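Local atomic coordinates of D-alanyl transferase DltD (Enterococcus faecalis, PDB entry 6O93), a protein that probably transfers D-alanine onto lipoteichoic acid at the outer face of the Gram-positive cell membrane, using an SGNH-hydrolase-like domain. Residues 90-93 against 94-97; 116-119 against 120-124; 145-148 against 149-152; 204-207 against 208-212; 359-362 against 363-366. One frame throughout, in Å; residues are numbered along the deposited sequence.

Interaction 1. Residues 90-93 against 94-97; sequences MGDA and IANK
The backbone of 90-93 bends back on 94-97 through two weak hydrogen bonds, I94 N to G91 O at 3.4 Å and A95 N to D92 O at 3.2 Å. G91 is the first residue to leave the helical backbone, with a positive phi of 59°, and D92-A93 add a short 3-10 segment. A type II beta turn then runs from I94 to K97.

On the buried side M90 meets I94 obliquely. The sulfur M90 SD lies 3.9 Å from I94 CD1, and the root of the methionine, CB, lies near the branch methyl I94 CG2. CG1 of I94 is anti to its backbone N (chi1 -165°), while CG2 takes the position between N and the carbonyl carbon and comes 3.5 Å from G91 O. Helix 29-36 and strand 40-44 receive these two side chains through V35 and F44, so the apolar pair belongs to the core.

The chain is here crossing from helix 80-90 to strand 98-102, the helix-to-strand return of a parallel alpha/beta sheet, as in SGNH-hydrolase folds.

The other link is polar. K97 folds its chain back at chi4 and donates NZ to A93 O at 3.0 Å. The amine stands above the carbonyl plane, 47° out of it, instead of on a lone pair, and CD and CE also pass close to the same oxygen. Within the turn, N96 ND2 is hydrogen-bonded to N287 OD1, which ties the bend to the loop before strand 289-294.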
loop_
_atom_site.group_PDB
_atom_site.type_symbol
_atom_site.label_atom_id
_atom_site.label_comp_id
_atom_site.label_asym_id
_atom_site.label_seq_id
_atom_site.Cartn_x
_atom_site.Cartn_y
_atom_site.Cartn_z
ATOM N N MET A 90 -5.706 1.617 -13.104
ATOM C CA MET A 90 -7.141 1.492 -12.874
ATOM C C MET A 90 -7.935 2.443 -13.758
ATOM O O MET A 90 -9.102 2.174 -14.062
ATOM C CB MET A 90 -7.460 1.747 -11.401
ATOM C CG MET A 90 -6.955 0.660 -10.477
ATOM S SD MET A 90 -7.303 0.995 -8.744
ATOM C CE MET A 90 -6.726 -0.527 -8.000
ATOM N N GLY A 91 -7.326 3.547 -14.182
ATOM C CA GLY A 91 -8.014 4.476 -15.060
ATOM C C GLY A 91 -9.287 5.000 -14.429
ATOM O O GLY A 91 -9.335 5.329 -13.239
ATOM N N ASP A 92 -10.346 5.073 -15.237
ATOM C CA ASP A 92 -11.623 5.584 -14.756
ATOM C C ASP A 92 -12.291 4.657 -13.749
ATOM O O ASP A 92 -13.288 5.056 -13.142
ATOM C CB ASP A 92 -12.561 5.827 -15.939
ATOM C CG ASP A 92 -12.078 6.945 -16.844
ATOM O OD1 ASP A 92 -11.472 7.908 -16.330
ATOM O OD2 ASP A 92 -12.305 6.860 -18.070
ATOM N N ALA A 93 -11.771 3.442 -13.552
ATOM C CA ALA A 93 -12.361 2.539 -12.570
ATOM C C ALA A 93 -12.325 3.142 -11.171
ATOM O O ALA A 93 -13.264 2.964 -10.385
ATOM C CB ALA A 93 -11.632 1.194 -12.591
ATOM N N ILE A 94 -11.246 3.858 -10.840
ATOM C CA ILE A 94 -11.097 4.464 -9.519
ATOM C C ILE A 94 -11.560 5.915 -9.483
ATOM O O ILE A 94 -11.611 6.509 -8.393
ATOM C CB ILE A 94 -9.631 4.371 -9.038
ATOM C CG1 ILE A 94 -9.540 4.645 -7.534
ATOM C CG2 ILE A 94 -8.748 5.345 -9.813
ATOM C CD1 ILE A 94 -8.179 4.363 -6.943
ATOM N N ALA A 95 -11.918 6.497 -10.625
ATOM C CA ALA A 95 -12.273 7.909 -10.671
ATOM C C ALA A 95 -13.473 8.202 -9.776
ATOM O O ALA A 95 -14.481 7.491 -9.813
ATOM C CB ALA A 95 -12.574 8.325 -12.109
ATOM N N ASN A 96 -13.353 9.256 -8.967
ATOM C CA ASN A 96 -14.430 9.756 -8.117
ATOM C C ASN A 96 -14.815 8.783 -7.009
ATOM O O ASN A 96 -15.894 8.909 -6.427
ATOM C CB ASN A 96 -15.672 10.100 -8.948
ATOM C CG ASN A 96 -15.349 10.980 -10.138
ATOM O OD1 ASN A 96 -15.654 10.637 -11.281
ATOM N ND2 ASN A 96 -14.721 12.118 -9.875
ATOM N N LYS A 97 -13.960 7.817 -6.697
ATOM C CA LYS A 97 -14.258 6.808 -5.695
ATOM C C LYS A 97 -13.383 7.020 -4.462
ATOM O O LYS A 97 -12.662 8.019 -4.346
ATOM C CB LYS A 97 -14.081 5.415 -6.303
ATOM C CG LYS A 97 -15.001 5.179 -7.495
ATOM C CD LYS A 97 -15.198 3.707 -7.796
ATOM C CE LYS A 97 -16.246 3.514 -8.880
ATOM N NZ LYS A 97 -15.915 4.276 -10.119
#

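Interaction 2. Residues 116-119 against 120-124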
loop_
_atom_site.group_PDB
_atom_site.type_symbol
_atom_site.label_atom_id
_atom_site.label_comp_id
_atom_site.label_asym_id
_atom_site.label_seq_id
_atom_site.Cartn_x
_atom_site.Cartn_y
_atom_site.Cartn_z
ATOM N N ASP A 116 15.322 -5.154 -6.027
ATOM C CA ASP A 116 14.625 -6.432 -6.114
ATOM C C ASP A 116 13.178 -6.324 -5.652
ATOM O O ASP A 116 12.333 -7.113 -6.089
ATOM C CB ASP A 116 15.356 -7.489 -5.286
ATOM C CG ASP A 116 16.765 -7.748 -5.782
ATOM O OD1 ASP A 116 17.054 -7.417 -6.952
ATOM O OD2 ASP A 116 17.578 -8.289 -5.002
ATOM N N SER A 117 12.874 -5.374 -4.766
ATOM C CA SER A 117 11.492 -5.197 -4.331
ATOM C C SER A 117 10.647 -4.604 -5.449
ATOM O O SER A 117 9.537 -5.076 -5.722
ATOM C CB SER A 117 11.437 -4.317 -3.084
ATOM O OG SER A 117 11.948 -5.013 -1.962
ATOM N N PHE A 118 11.155 -3.563 -6.111
ATOM C CA PHE A 118 10.452 -3.029 -7.270
ATOM C C PHE A 118 10.400 -4.057 -8.393
ATOM O O PHE A 118 9.355 -4.243 -9.024
ATOM C CB PHE A 118 11.123 -1.747 -7.757
ATOM C CG PHE A 118 10.487 -1.176 -8.987
ATOM C CD1 PHE A 118 9.437 -0.282 -8.884
ATOM C CD2 PHE A 118 10.923 -1.553 -10.248
ATOM C CE1 PHE A 118 8.835 0.235 -10.020
ATOM C CE2 PHE A 118 10.330 -1.041 -11.382
ATOM C CZ PHE A 118 9.285 -0.145 -11.268
ATOM N N GLY A 119 11.520 -4.736 -8.651
ATOM C CA GLY A 119 11.562 -5.691 -9.746
ATOM C C GLY A 119 10.619 -6.861 -9.545
ATOM O O GLY A 119 10.023 -7.361 -10.503
ATOM N N ALA A 120 10.468 -7.316 -8.297
ATOM C CA ALA A 120 9.590 -8.447 -8.026
ATOM C C ALA A 120 8.131 -8.125 -8.314
ATOM O O ALA A 120 7.349 -9.043 -8.572
ATOM C CB ALA A 120 9.739 -8.900 -6.572
ATOM N N HIS A 121 7.751 -6.848 -8.287
ATOM C CA HIS A 121 6.365 -6.444 -8.491
ATOM C C HIS A 121 6.176 -5.599 -9.744
ATOM O O HIS A 121 5.085 -5.055 -9.957
ATOM C CB HIS A 121 5.863 -5.686 -7.260
ATOM C CG HIS A 121 6.014 -6.462 -5.991
ATOM N ND1 HIS A 121 7.073 -6.277 -5.127
ATOM C CD2 HIS A 121 5.262 -7.452 -5.458
ATOM C CE1 HIS A 121 6.956 -7.108 -4.108
ATOM N NE2 HIS A 121 5.865 -7.832 -4.284
ATOM N N TYR A 122 7.202 -5.482 -10.580
ATOM C CA TYR A 122 7.095 -4.690 -11.796
ATOM C C TYR A 122 6.067 -5.299 -12.740
ATOM O O TYR A 122 6.120 -6.492 -13.054
ATOM C CB TYR A 122 8.462 -4.601 -12.472
ATOM C CG TYR A 122 8.430 -4.064 -13.883
ATOM C CD1 TYR A 122 8.211 -2.715 -14.131
ATOM C CD2 TYR A 122 8.636 -4.905 -14.967
ATOM C CE1 TYR A 122 8.189 -2.221 -15.420
ATOM C CE2 TYR A 122 8.619 -4.422 -16.258
ATOM C CZ TYR A 122 8.396 -3.080 -16.480
ATOM O OH TYR A 122 8.376 -2.593 -17.765
ATOM N N SER A 123 5.127 -4.472 -13.193
ATOM C CA SER A 123 4.079 -4.889 -14.119
ATOM C C SER A 123 4.390 -4.322 -15.499
ATOM O O SER A 123 4.250 -3.115 -15.727
ATOM C CB SER A 123 2.706 -4.423 -13.636
ATOM O OG SER A 123 1.699 -4.742 -14.583
ATOM N N GLN A 124 4.810 -5.190 -16.419
ATOM C CA GLN A 124 5.025 -4.748 -17.792
ATOM C C GLN A 124 3.708 -4.350 -18.446
ATOM O O GLN A 124 3.660 -3.391 -19.227
ATOM C CB GLN A 124 5.717 -5.844 -18.595
ATOM C CG GLN A 124 6.197 -5.388 -19.963
ATOM C CD GLN A 124 6.944 -6.474 -20.712
ATOM O OE1 GLN A 124 6.350 -7.447 -21.180
ATOM N NE2 GLN A 124 8.255 -6.315 -20.829
HETATM O O HOH W 1 8.214 -8.471 -12.945
#
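Backbone hydrogen bonds join 116-119 to 120-124 and change character along the way. A120 N to D116 O, 2.9 Å, is an i to i+4 helical bond. H121 N to F118 O, 3.1 Å, spans three residues, and so does the weak Y122 N to G119 O. Water 1 carries the link further, donating to both G119 O and Y122 O.

One side chain bonds to the backbone. H121 ND1 donates to S117 O at 2.8 Å with an N-H...O angle of 155°; the donor lies in the carbonyl plane, and the oxygen sits 16° out of the imidazole plane. Because NE2 is hydrogen-bonded to E75 OE1, both ring nitrogens are engaged and the rotation of the ring is fixed. A120 CB lies over one face of the imidazole.

The apolar contact is F118 CE2 to Y122 CD1, 3.9 Å, with the side chains meeting at a slant. F118 has CG anti to its backbone N (chi1 177°), which brings the ring edge to Y122. V153 of helix 152-155 touches both aromatics.

S123 occupies the N-cap of the next helix, its OG bonded to Q126 N. The whole is a helix-to-helix junction, 115-121 into 124-132, in which the last turn tightens from i+4 to i+3 bonding.

Interaction 3. Residues 145-148 against 149-152; sequences AQRL and TKFP
Two donors, T149 OG1 and K150 NZ, make three hydrogen bonds to Q146. T149 OG1 donates to Q146 O at 2.7 Å, tilted 34° from the carbonyl plane; K150 NZ donates to Q146 OE1 at 3.0 Å, in the amide's carbonyl plane and on a lone pair, and weakly to Q146 O as well. K150 reaches back by bending at chi2 and chi4, while Q146 turns its amide to meet it through its bend at chi2 (-90°).

F151 meets R147 obliquely. Its CE2 lies over one face of the guanidinium, and its CZ is 3.7 Å from R147 NH2, yet the two planes are 56° apart, a slanted approach and not a parallel stack. The ring also carries CD2 to 3.2 Å from R147 O, while L148 O lies at its edge, in plane.

Behind these side chains the backbone closes the helix: T149 N to A145 O, K150 N to R147 O at 2.9 Å, and F151 N to L148 O at 3.2 Å, the last within a type I beta turn from L148 to F151. Further out, D275 forms a salt bridge with R147 NE, and F118 stacks on F151, which is the N-cap residue of helix 152-155.

Carbonyls at the C-terminal end of helix 139-148 thus find donors in the turn itself, and the ammonium of K150 would probably interact favourably with the negative end of the helix dipole.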
loop_
_atom_site.group_PDB
_atom_site.type_symbol
_atom_site.label_atom_id
_atom_site.label_comp_id
_atom_site.label_asym_id
_atom_site.label_seq_id
_atom_site.Cartn_x
_atom_site.Cartn_y
_atom_site.Cartn_z
ATOM N N ALA A 145 9.253 8.310 -15.426
ATOM C CA ALA A 145 10.270 7.894 -16.387
ATOM C C ALA A 145 11.660 7.929 -15.764
ATOM O O ALA A 145 12.442 6.981 -15.908
ATOM C CB ALA A 145 10.213 8.790 -17.624
ATOM N N GLN A 146 11.987 9.019 -15.068
ATOM C CA GLN A 146 13.304 9.144 -14.452
ATOM C C GLN A 146 13.557 8.012 -13.462
ATOM O O GLN A 146 14.627 7.392 -13.470
ATOM C CB GLN A 146 13.428 10.506 -13.766
ATOM C CG GLN A 146 14.757 10.740 -13.045
ATOM C CD GLN A 146 14.734 10.288 -11.590
ATOM O OE1 GLN A 146 15.513 9.426 -11.185
ATOM N NE2 GLN A 146 13.845 10.880 -10.799
ATOM N N ARG A 147 12.580 7.725 -12.599
ATOM C CA ARG A 147 12.776 6.696 -11.582
ATOM C C ARG A 147 12.892 5.313 -12.209
ATOM O O ARG A 147 13.744 4.514 -11.805
ATOM C CB ARG A 147 11.628 6.728 -10.571
ATOM C CG ARG A 147 11.574 7.987 -9.723
ATOM C CD ARG A 147 12.659 8.011 -8.650
ATOM N NE ARG A 147 12.449 6.971 -7.642
ATOM C CZ ARG A 147 13.352 6.064 -7.273
ATOM N NH1 ARG A 147 14.570 6.047 -7.803
ATOM N NH2 ARG A 147 13.035 5.168 -6.349
ATOM N N LEU A 148 12.046 5.011 -13.196
ATOM C CA LEU A 148 12.034 3.669 -13.770
ATOM C C LEU A 148 13.374 3.320 -14.405
ATOM O O LEU A 148 13.815 2.166 -14.339
ATOM C CB LEU A 148 10.908 3.546 -14.796
ATOM C CG LEU A 148 9.478 3.555 -14.255
ATOM C CD1 LEU A 148 8.492 3.391 -15.399
ATOM C CD2 LEU A 148 9.271 2.475 -13.210
ATOM N N THR A 149 14.042 4.298 -15.022
ATOM C CA THR A 149 15.339 4.034 -15.637
ATOM C C THR A 149 16.409 3.670 -14.619
ATOM O O THR A 149 17.501 3.257 -15.019
ATOM C CB THR A 149 15.823 5.243 -16.443
ATOM O OG1 THR A 149 15.998 6.372 -15.574
ATOM C CG2 THR A 149 14.835 5.588 -17.546
ATOM N N LYS A 150 16.134 3.815 -13.325
ATOM C CA LYS A 150 17.112 3.488 -12.299
ATOM C C LYS A 150 17.089 2.019 -11.896
ATOM O O LYS A 150 17.992 1.583 -11.175
ATOM C CB LYS A 150 16.883 4.354 -11.055
ATOM C CG LYS A 150 16.984 5.855 -11.309
ATOM C CD LYS A 150 18.392 6.263 -11.724
ATOM C CE LYS A 150 18.533 7.779 -11.820
ATOM N NZ LYS A 150 17.702 8.364 -12.913
ATOM N N PHE A 151 16.091 1.240 -12.352
ATOM C CA PHE A 151 15.947 -0.128 -11.873
ATOM C C PHE A 151 16.368 -1.143 -12.931
ATOM O O PHE A 151 16.047 -0.978 -14.113
ATOM C CB PHE A 151 14.500 -0.397 -11.450
ATOM C CG PHE A 151 14.069 0.426 -10.277
ATOM C CD1 PHE A 151 14.333 0.003 -8.985
ATOM C CD2 PHE A 151 13.433 1.639 -10.462
ATOM C CE1 PHE A 151 13.954 0.766 -7.902
ATOM C CE2 PHE A 151 13.052 2.405 -9.382
ATOM C CZ PHE A 151 13.315 1.969 -8.101
ATOM N N PRO A 152 17.085 -2.203 -12.538
ATOM C CA PRO A 152 17.559 -3.168 -13.548
ATOM C C PRO A 152 16.444 -3.822 -14.346
ATOM O O PRO A 152 16.634 -4.109 -15.534
ATOM C CB PRO A 152 18.334 -4.197 -12.711
ATOM C CG PRO A 152 18.715 -3.477 -11.467
ATOM C CD PRO A 152 17.609 -2.509 -11.195
#

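Interaction 4. Residues 204-207 against 208-212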
loop_
_atom_site.group_PDB
_atom_site.type_symbol
_atom_site.label_atom_id
_atom_site.label_comp_id
_atom_site.label_asym_id
_atom_site.label_seq_id
_atom_site.Cartn_x
_atom_site.Cartn_y
_atom_site.Cartn_z
ATOM N N GLU A 204 -10.718 -15.952 2.313
ATOM C CA GLU A 204 -12.106 -16.088 2.742
ATOM C C GLU A 204 -12.291 -17.177 3.792
ATOM O O GLU A 204 -13.110 -16.978 4.707
ATOM C CB GLU A 204 -12.995 -16.351 1.519
ATOM C CG GLU A 204 -14.489 -16.294 1.808
ATOM C CD GLU A 204 -14.949 -14.921 2.273
ATOM O OE1 GLU A 204 -14.164 -13.953 2.163
ATOM O OE2 GLU A 204 -16.098 -14.812 2.754
ATOM N N PRO A 205 -11.597 -18.319 3.735
ATOM C CA PRO A 205 -11.731 -19.291 4.834
ATOM C C PRO A 205 -11.293 -18.731 6.176
ATOM O O PRO A 205 -11.899 -19.049 7.206
ATOM C CB PRO A 205 -10.841 -20.460 4.381
ATOM C CG PRO A 205 -10.724 -20.308 2.900
ATOM C CD PRO A 205 -10.751 -18.834 2.644
ATOM N N ILE A 206 -10.246 -17.903 6.193
ATOM C CA ILE A 206 -9.826 -17.270 7.439
ATOM C C ILE A 206 -10.875 -16.268 7.902
ATOM O O ILE A 206 -11.161 -16.153 9.101
ATOM C CB ILE A 206 -8.446 -16.611 7.262
ATOM C CG1 ILE A 206 -7.401 -17.669 6.887
ATOM C CG2 ILE A 206 -8.038 -15.875 8.535
ATOM C CD1 ILE A 206 -6.034 -17.105 6.554
ATOM N N VAL A 207 -11.465 -15.529 6.961
ATOM C CA VAL A 207 -12.513 -14.569 7.303
ATOM C C VAL A 207 -13.663 -15.272 8.013
ATOM O O VAL A 207 -14.123 -14.836 9.075
ATOM C CB VAL A 207 -12.998 -13.838 6.038
ATOM C CG1 VAL A 207 -14.228 -12.992 6.346
ATOM C CG2 VAL A 207 -11.882 -12.976 5.461
ATOM N N GLU A 208 -14.141 -16.377 7.438
ATOM C CA GLU A 208 -15.297 -17.061 8.005
ATOM C C GLU A 208 -14.959 -17.734 9.328
ATOM O O GLU A 208 -15.848 -17.918 10.169
ATOM C CB GLU A 208 -15.838 -18.074 6.997
ATOM C CG GLU A 208 -16.438 -17.414 5.759
ATOM C CD GLU A 208 -16.777 -18.402 4.663
ATOM O OE1 GLU A 208 -16.694 -19.624 4.910
ATOM O OE2 GLU A 208 -17.124 -17.950 3.551
ATOM N N LYS A 209 -13.691 -18.088 9.541
ATOM C CA LYS A 209 -13.293 -18.647 10.828
ATOM C C LYS A 209 -13.258 -17.563 11.899
ATOM O O LYS A 209 -13.774 -17.753 13.007
ATOM C CB LYS A 209 -11.929 -19.332 10.708
ATOM C CG LYS A 209 -11.436 -19.959 12.006
ATOM C CD LYS A 209 -10.073 -20.616 11.837
ATOM C CE LYS A 209 -9.610 -21.271 13.132
ATOM N NZ LYS A 209 -8.287 -21.942 12.990
ATOM N N ASP A 210 -12.662 -16.411 11.579
ATOM C CA ASP A 210 -12.540 -15.340 12.562
ATOM C C ASP A 210 -13.881 -14.672 12.839
ATOM O O ASP A 210 -14.074 -14.109 13.922
ATOM C CB ASP A 210 -11.522 -14.304 12.083
ATOM C CG ASP A 210 -10.120 -14.869 11.984
ATOM O OD1 ASP A 210 -9.918 -16.031 12.398
ATOM O OD2 ASP A 210 -9.221 -14.155 11.492
ATOM N N MET A 211 -14.814 -14.719 11.884
ATOM C CA MET A 211 -16.143 -14.165 12.122
ATOM C C MET A 211 -16.810 -14.810 13.329
ATOM O O MET A 211 -17.581 -14.152 14.037
ATOM C CB MET A 211 -17.018 -14.343 10.881
ATOM C CG MET A 211 -16.813 -13.274 9.819
ATOM S SD MET A 211 -17.676 -13.631 8.275
ATOM C CE MET A 211 -19.357 -13.838 8.849
ATOM N N LYS A 212 -16.524 -16.089 13.583
ATOM C CA LYS A 212 -17.109 -16.795 14.717
ATOM C C LYS A 212 -16.620 -16.264 16.059
ATOM O O LYS A 212 -17.196 -16.623 17.092
ATOM C CB LYS A 212 -16.802 -18.289 14.611
ATOM C CG LYS A 212 -17.345 -18.940 13.343
ATOM C CD LYS A 212 -16.982 -20.414 13.263
ATOM C CE LYS A 212 -17.562 -21.057 12.013
ATOM N NZ LYS A 212 -17.123 -22.471 11.852
#
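E208, the first residue of 208-212, returns its N-H to E204 O at 3.0 Å, with an N-H...O angle of 162°. Its extended side chain runs back along the same turn, bringing OE2 to 3.4 Å from E204 OE2. The carboxylate planes are nearly perpendicular, 86° apart. These are two acceptors of like charge, and their closeness would be expected to raise the affinity of one group for a proton; K14 offers E204 OE2 a long, weak ion pair.

K209 N follows to P205 O at 3.1 Å, and the lysine chain runs on fully extended, away from the first segment. D210 N bonds to I206 O at 2.9 Å. Here the side chains lie side by side, pointing the same way, and D210 OD2 rests 3.6 Å from the methyl I206 CG2, a contact without polar pairing.

M211 N reaches V207 O at 2.9 Å. Its sulfur SD sits 4.0 Å from V207 CG1, the branch anti to the valine's backbone N (chi1 171°), and both side chains touch E62 of helix 57-63.

Four successive i to i+4 bonds therefore make this a short alpha-helix, 204-211, packed through V207 and M211 against helix 57-63 at the periphery of the DltD fold.

Interaction 5. Residues 359-362 against 363-366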
loop_
_atom_site.group_PDB
_atom_site.type_symbol
_atom_site.label_atom_id
_atom_site.label_comp_id
_atom_site.label_asym_id
_atom_site.label_seq_id
_atom_site.Cartn_x
_atom_site.Cartn_y
_atom_site.Cartn_z
ATOM N N ASP A 359 -9.981 0.296 11.292
ATOM C CA ASP A 359 -11.300 -0.031 10.760
ATOM C C ASP A 359 -12.327 1.039 11.114
ATOM O O ASP A 359 -13.176 1.392 10.287
ATOM C CB ASP A 359 -11.751 -1.393 11.289
ATOM C CG ASP A 359 -13.123 -1.783 10.784
ATOM O OD1 ASP A 359 -13.220 -2.244 9.624
ATOM O OD2 ASP A 359 -14.100 -1.622 11.545
ATOM N N ARG A 360 -12.278 1.560 12.342
ATOM C CA ARG A 360 -13.226 2.602 12.724
ATOM C C ARG A 360 -13.030 3.851 11.875
ATOM O O ARG A 360 -14.004 4.453 11.407
ATOM C CB ARG A 360 -13.085 2.935 14.208
ATOM C CG ARG A 360 -13.914 4.138 14.637
ATOM C CD ARG A 360 -14.069 4.223 16.147
ATOM N NE ARG A 360 -12.797 4.428 16.833
ATOM C CZ ARG A 360 -12.682 4.664 18.137
ATOM N NH1 ARG A 360 -13.764 4.729 18.900
ATOM N NH2 ARG A 360 -11.485 4.836 18.680
ATOM N N GLN A 361 -11.777 4.252 11.658
ATOM C CA GLN A 361 -11.515 5.423 10.832
ATOM C C GLN A 361 -11.925 5.181 9.385
ATOM O O GLN A 361 -12.469 6.078 8.732
ATOM C CB GLN A 361 -10.039 5.806 10.922
ATOM C CG GLN A 361 -9.595 6.170 12.330
ATOM C CD GLN A 361 -10.444 7.268 12.935
ATOM O OE1 GLN A 361 -10.754 8.262 12.277
ATOM N NE2 GLN A 361 -10.845 7.087 14.191
ATOM N N VAL A 362 -11.679 3.976 8.865
ATOM C CA VAL A 362 -12.105 3.658 7.504
ATOM C C VAL A 362 -13.625 3.708 7.403
ATOM O O VAL A 362 -14.184 4.313 6.481
ATOM C CB VAL A 362 -11.561 2.284 7.071
ATOM C CG1 VAL A 362 -12.224 1.841 5.775
ATOM C CG2 VAL A 362 -10.054 2.333 6.903
ATOM N N ASP A 363 -14.316 3.069 8.349
ATOM C CA ASP A 363 -15.774 3.028 8.300
ATOM C C ASP A 363 -16.365 4.432 8.362
ATOM O O ASP A 363 -17.251 4.781 7.573
ATOM C CB ASP A 363 -16.313 2.165 9.441
ATOM C CG ASP A 363 -17.739 1.714 9.205
ATOM O OD1 ASP A 363 -17.974 1.007 8.203
ATOM O OD2 ASP A 363 -18.624 2.062 10.016
ATOM N N GLU A 364 -15.887 5.254 9.299
ATOM C CA GLU A 364 -16.347 6.637 9.369
ATOM C C GLU A 364 -16.047 7.373 8.071
ATOM O O GLU A 364 -16.868 8.162 7.588
ATOM C CB GLU A 364 -15.693 7.350 10.555
ATOM C CG GLU A 364 -16.108 6.810 11.920
ATOM C CD GLU A 364 -15.347 7.465 13.062
ATOM O OE1 GLU A 364 -14.444 8.282 12.784
ATOM O OE2 GLU A 364 -15.650 7.164 14.236
ATOM N N PHE A 365 -14.874 7.116 7.489
ATOM C CA PHE A 365 -14.494 7.749 6.230
ATOM C C PHE A 365 -15.429 7.338 5.099
ATOM O O PHE A 365 -15.787 8.161 4.248
ATOM C CB PHE A 365 -13.041 7.388 5.913
ATOM C CG PHE A 365 -12.636 7.623 4.486
ATOM C CD1 PHE A 365 -12.432 8.906 4.007
ATOM C CD2 PHE A 365 -12.420 6.553 3.633
ATOM C CE1 PHE A 365 -12.040 9.116 2.693
ATOM C CE2 PHE A 365 -12.027 6.756 2.321
ATOM C CZ PHE A 365 -11.838 8.038 1.852
ATOM N N MET A 366 -15.849 6.071 5.081
ATOM C CA MET A 366 -16.734 5.599 4.022
ATOM C C MET A 366 -18.126 6.207 4.136
ATOM O O MET A 366 -18.835 6.316 3.130
ATOM C CB MET A 366 -16.822 4.074 4.055
ATOM C CG MET A 366 -15.526 3.378 3.668
ATOM S SD MET A 366 -14.960 3.826 2.013
ATOM C CE MET A 366 -16.343 3.264 1.026
HETATM O O HOH W 2 -13.005 9.927 11.414
#
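V362 and M366 form the inward-facing part of this helical turn. V362 CG1, anti to the backbone N (chi1 169°), stands 4.2 Å from M366 CG, while M366 folds at chi2 and chi3 and V362 O accepts M366 N at 2.8 Å. F365 joins this side with its CB 3.2 Å from Q361 O, and V362 O lies near the plane of its ring at the edge. The buried side chains V362 and F365 both reach L291 of strand 289-294, and V362 and M366 reach F43 and V41 of strand 40-44, respectively.

The outer side is polar and less tightly joined. E364, extended from CG, lies alongside R360, and its OE2 is 3.5 Å from R360 CG, touching the arginine's aliphatic stem; the charged ends do not pair, NE and OE2 being 4.7 Å apart, and the guanidinium instead makes a cation-pi contact with F220. Q361 also runs beside E364, pointing the same way, with amide and carboxylate planes 79° apart. Water 2 lies close to both Q361 OE1 and E364 OE1.

D359 and D363 mark a further side of the helix, D359 held in a salt bridge by R66 and D363 hydrogen-bonded to Y68 OH.

Regular i to i+4 bonds, among them E364 N to R360 O with an N-H...O angle of 172°, identify an amphipathic alpha-helix, 352-367, packed on the parallel sheet of an alpha/beta fold.

How the interactions relate
The five contacts follow one another along the chain, all within the DltD domain. Interactions 2 and 3 are neighbours, their centres 12 Å apart: F118 packs on L148 and beside F151, so the end of helix 139-148 and helix 115-121 share one apolar cluster. Interactions 1 and 5 flank the parallel sheet, each touching strand 40-44, with about 6 Å between nearest atoms and no direct touch. Interaction 4 is peripheral, its centre 41 Å from that of interaction 3, yet helix 57-63 meets both it and interaction 5. The set thus samples helix ends and helices arranged around a central sheet, as expected for an SGNH-hydrolase relative.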